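Local structure of beta-lactamase-like protein (Novosphingobium pentaromativorans US6-1, 6AUF) at residues Pro226-Ile229 with Ala230-Arg233. The protein is a metallo-beta-lactamase superfamily hydrolase that binds two zinc ions and probably opens the ring of beta-lactam antibiotics. Residues are numbered along the deposited sequence; the frame is centred on the assembly and turned at random.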
ATOM      1  N   PRO A 226      -6.068  24.292   1.496  1.00 59.60           N
ATOM      2  CA  PRO A 226      -4.757  24.466   0.853  1.00 48.96           C
ATOM      3  C   PRO A 226      -3.687  23.588   1.455  1.00 47.58           C
ATOM      4  O   PRO A 226      -2.775  23.165   0.732  1.00 48.60           O
ATOM      5  CB  PRO A 226      -4.463  25.960   1.051  1.00 47.23           C
ATOM      6  CG  PRO A 226      -5.312  26.364   2.215  1.00 53.90           C
ATOM      7  CD  PRO A 226      -6.537  25.519   2.161  1.00 57.84           C
ATOM      8  N   ASP A 227      -3.772  23.287   2.753  1.00 44.63           N
ATOM      9  CA  ASP A 227      -2.868  22.299   3.333  1.00 43.84           C
ATOM     10  C   ASP A 227      -2.960  20.970   2.589  1.00 54.98           C
ATOM     11  O   ASP A 227      -1.947  20.438   2.118  1.00 49.22           O
ATOM     12  CB  ASP A 227      -3.174  22.108   4.812  1.00 44.36           C
ATOM     13  CG  ASP A 227      -2.582  23.215   5.686  1.00 53.94           C
ATOM     14  OD1 ASP A 227      -1.688  23.954   5.205  1.00 57.16           O
ATOM     15  OD2 ASP A 227      -3.005  23.335   6.856  1.00 51.49           O
ATOM     16  N   ARG A 228      -4.185  20.437   2.454  1.00 55.89           N
ATOM     17  CA  ARG A 228      -4.394  19.177   1.750  1.00 47.09           C
ATOM     18  C   ARG A 228      -3.892  19.251   0.316  1.00 51.35           C
ATOM     19  O   ARG A 228      -3.246  18.312  -0.172  1.00 52.93           O
ATOM     20  CB  ARG A 228      -5.876  18.808   1.768  1.00 49.01           C
ATOM     21  CG  ARG A 228      -6.205  17.492   1.071  1.00 44.67           C
ATOM     22  CD  ARG A 228      -6.233  16.286   2.049  1.00 44.89           C
ATOM     23  NE  ARG A 228      -4.901  15.944   2.545  1.00 47.23           N
ATOM     24  CZ  ARG A 228      -4.019  15.181   1.896  1.00 53.14           C
ATOM     25  NH1 ARG A 228      -4.310  14.653   0.698  1.00 40.64           N
ATOM     26  NH2 ARG A 228      -2.824  14.958   2.449  1.00 43.72           N
ATOM     27  N   ILE A 229      -4.190  20.350  -0.385  1.00 45.09           N
ATOM     28  CA  ILE A 229      -3.756  20.473  -1.776  1.00 43.49           C
ATOM     29  C   ILE A 229      -2.237  20.483  -1.858  1.00 45.42           C
ATOM     30  O   ILE A 229      -1.646  19.907  -2.780  1.00 51.26           O
ATOM     31  CB  ILE A 229      -4.358  21.731  -2.433  1.00 49.11           C
ATOM     32  CG1 ILE A 229      -5.883  21.637  -2.506  1.00 46.74           C
ATOM     33  CG2 ILE A 229      -3.744  21.964  -3.820  1.00 44.20           C
ATOM     34  CD1 ILE A 229      -6.515  22.718  -3.346  1.00 46.63           C
ATOM     35  N   ALA A 230      -1.579  21.159  -0.917  1.00 47.25           N
ATOM     36  CA  ALA A 230      -0.123  21.234  -0.980  1.00 49.66           C
ATOM     37  C   ALA A 230       0.493  19.879  -0.669  1.00 52.20           C
ATOM     38  O   ALA A 230       1.471  19.473  -1.304  1.00 53.26           O
ATOM     39  CB  ALA A 230       0.403  22.308  -0.020  1.00 43.16           C
ATOM     40  N   ARG A 231      -0.065  19.176   0.316  1.00 48.05           N
ATOM     41  CA  ARG A 231       0.367  17.813   0.602  1.00 51.96           C
ATOM     42  C   ARG A 231       0.145  16.884  -0.595  1.00 52.63           C
ATOM     43  O   ARG A 231       0.987  16.028  -0.881  1.00 51.61           O
ATOM     44  CB  ARG A 231      -0.355  17.305   1.847  1.00 53.95           C
ATOM     45  CG  ARG A 231       0.104  18.015   3.111  1.00 48.99           C
ATOM     46  CD  ARG A 231       1.574  17.735   3.321  1.00 50.42           C
ATOM     47  NE  ARG A 231       1.776  16.502   4.070  1.00 53.86           N
ATOM     48  CZ  ARG A 231       2.966  15.939   4.278  1.00 57.13           C
ATOM     49  NH1 ARG A 231       4.074  16.481   3.765  1.00 45.92           N
ATOM     50  NH2 ARG A 231       3.044  14.830   5.002  1.00 56.16           N
ATOM     51  N   ILE A 232      -0.963  17.052  -1.328  1.00 45.96           N
ATOM     52  CA  ILE A 232      -1.171  16.231  -2.521  1.00 45.93           C
ATOM     53  C   ILE A 232      -0.047  16.455  -3.526  1.00 46.45           C
ATOM     54  O   ILE A 232       0.568  15.505  -4.026  1.00 51.13           O
ATOM     55  CB  ILE A 232      -2.552  16.501  -3.141  1.00 40.58           C
ATOM     56  CG1 ILE A 232      -3.659  15.993  -2.209  1.00 42.41           C
ATOM     57  CG2 ILE A 232      -2.648  15.834  -4.515  1.00 40.89           C
ATOM     58  CD1 ILE A 232      -5.040  16.583  -2.489  1.00 42.86           C
ATOM     59  N   ARG A 233       0.242  17.714  -3.838  1.00 52.84           N
ATOM     60  CA  ARG A 233       1.308  18.005  -4.788  1.00 51.00           C
ATOM     61  C   ARG A 233       2.628  17.376  -4.356  1.00 43.30           C
ATOM     62  O   ARG A 233       3.370  16.830  -5.185  1.00 43.95           O
ATOM     63  CB  ARG A 233       1.436  19.518  -4.942  1.00 52.14           C
ATOM     64  CG  ARG A 233       0.114  20.145  -5.282  1.00 54.69           C
ATOM     65  CD  ARG A 233       0.225  21.006  -6.506  1.00 63.17           C
ATOM     66  NE  ARG A 233      -0.973  21.812  -6.690  1.00 75.22           N
ATOM     67  CZ  ARG A 233      -1.889  21.582  -7.623  1.00 80.24           C
ATOM     68  NH1 ARG A 233      -1.733  20.571  -8.470  1.00 69.82           N
ATOM     69  NH2 ARG A 233      -2.954  22.372  -7.713  1.00 92.56           N
TER
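Arg231 N gives its hydrogen to Asp227 O over 2.9 Å, almost straight at 171°. Three more bonds of the same i to i+4 kind follow the first turns of this alpha-helix: Ala230 to Pro226, Ile232 to Arg228 and Arg233 to Ile229. The side chains meet three or four residues apart. Arg228 has CG anti to its own N (chi1 -179°), then bends at its second and third torsions. The bends turn the guanidinium along the helix towards the next turn. There NH1 lies 3.3 Å from Ile232 CG1, and NH2 lies 3.5 Å from Arg231 CB. The guanidinium planes of Arg228 and Arg231 are nearly perpendicular, 83° apart, and their charged atoms are not in contact. Each has its own acceptor: Arg228 NH1 bonds Pro183 O, and Arg231 NH2 forms a salt bridge with Glu181. Ile229 and Arg233 run side by side, with CG2 of Ile229 4.0 Å from NE of Arg233. Helix 226-241 links strand 203-208 to the parallel strand 246-248 in a beta-alpha-beta unit. Arg228 lies on the side nearer the zinc site, its side chain about 7 Å from that of the zinc ligand His185. Ile229 packs on Leu288 and Ile232 on Phe284 of helix 272-292, and Arg233 touches both.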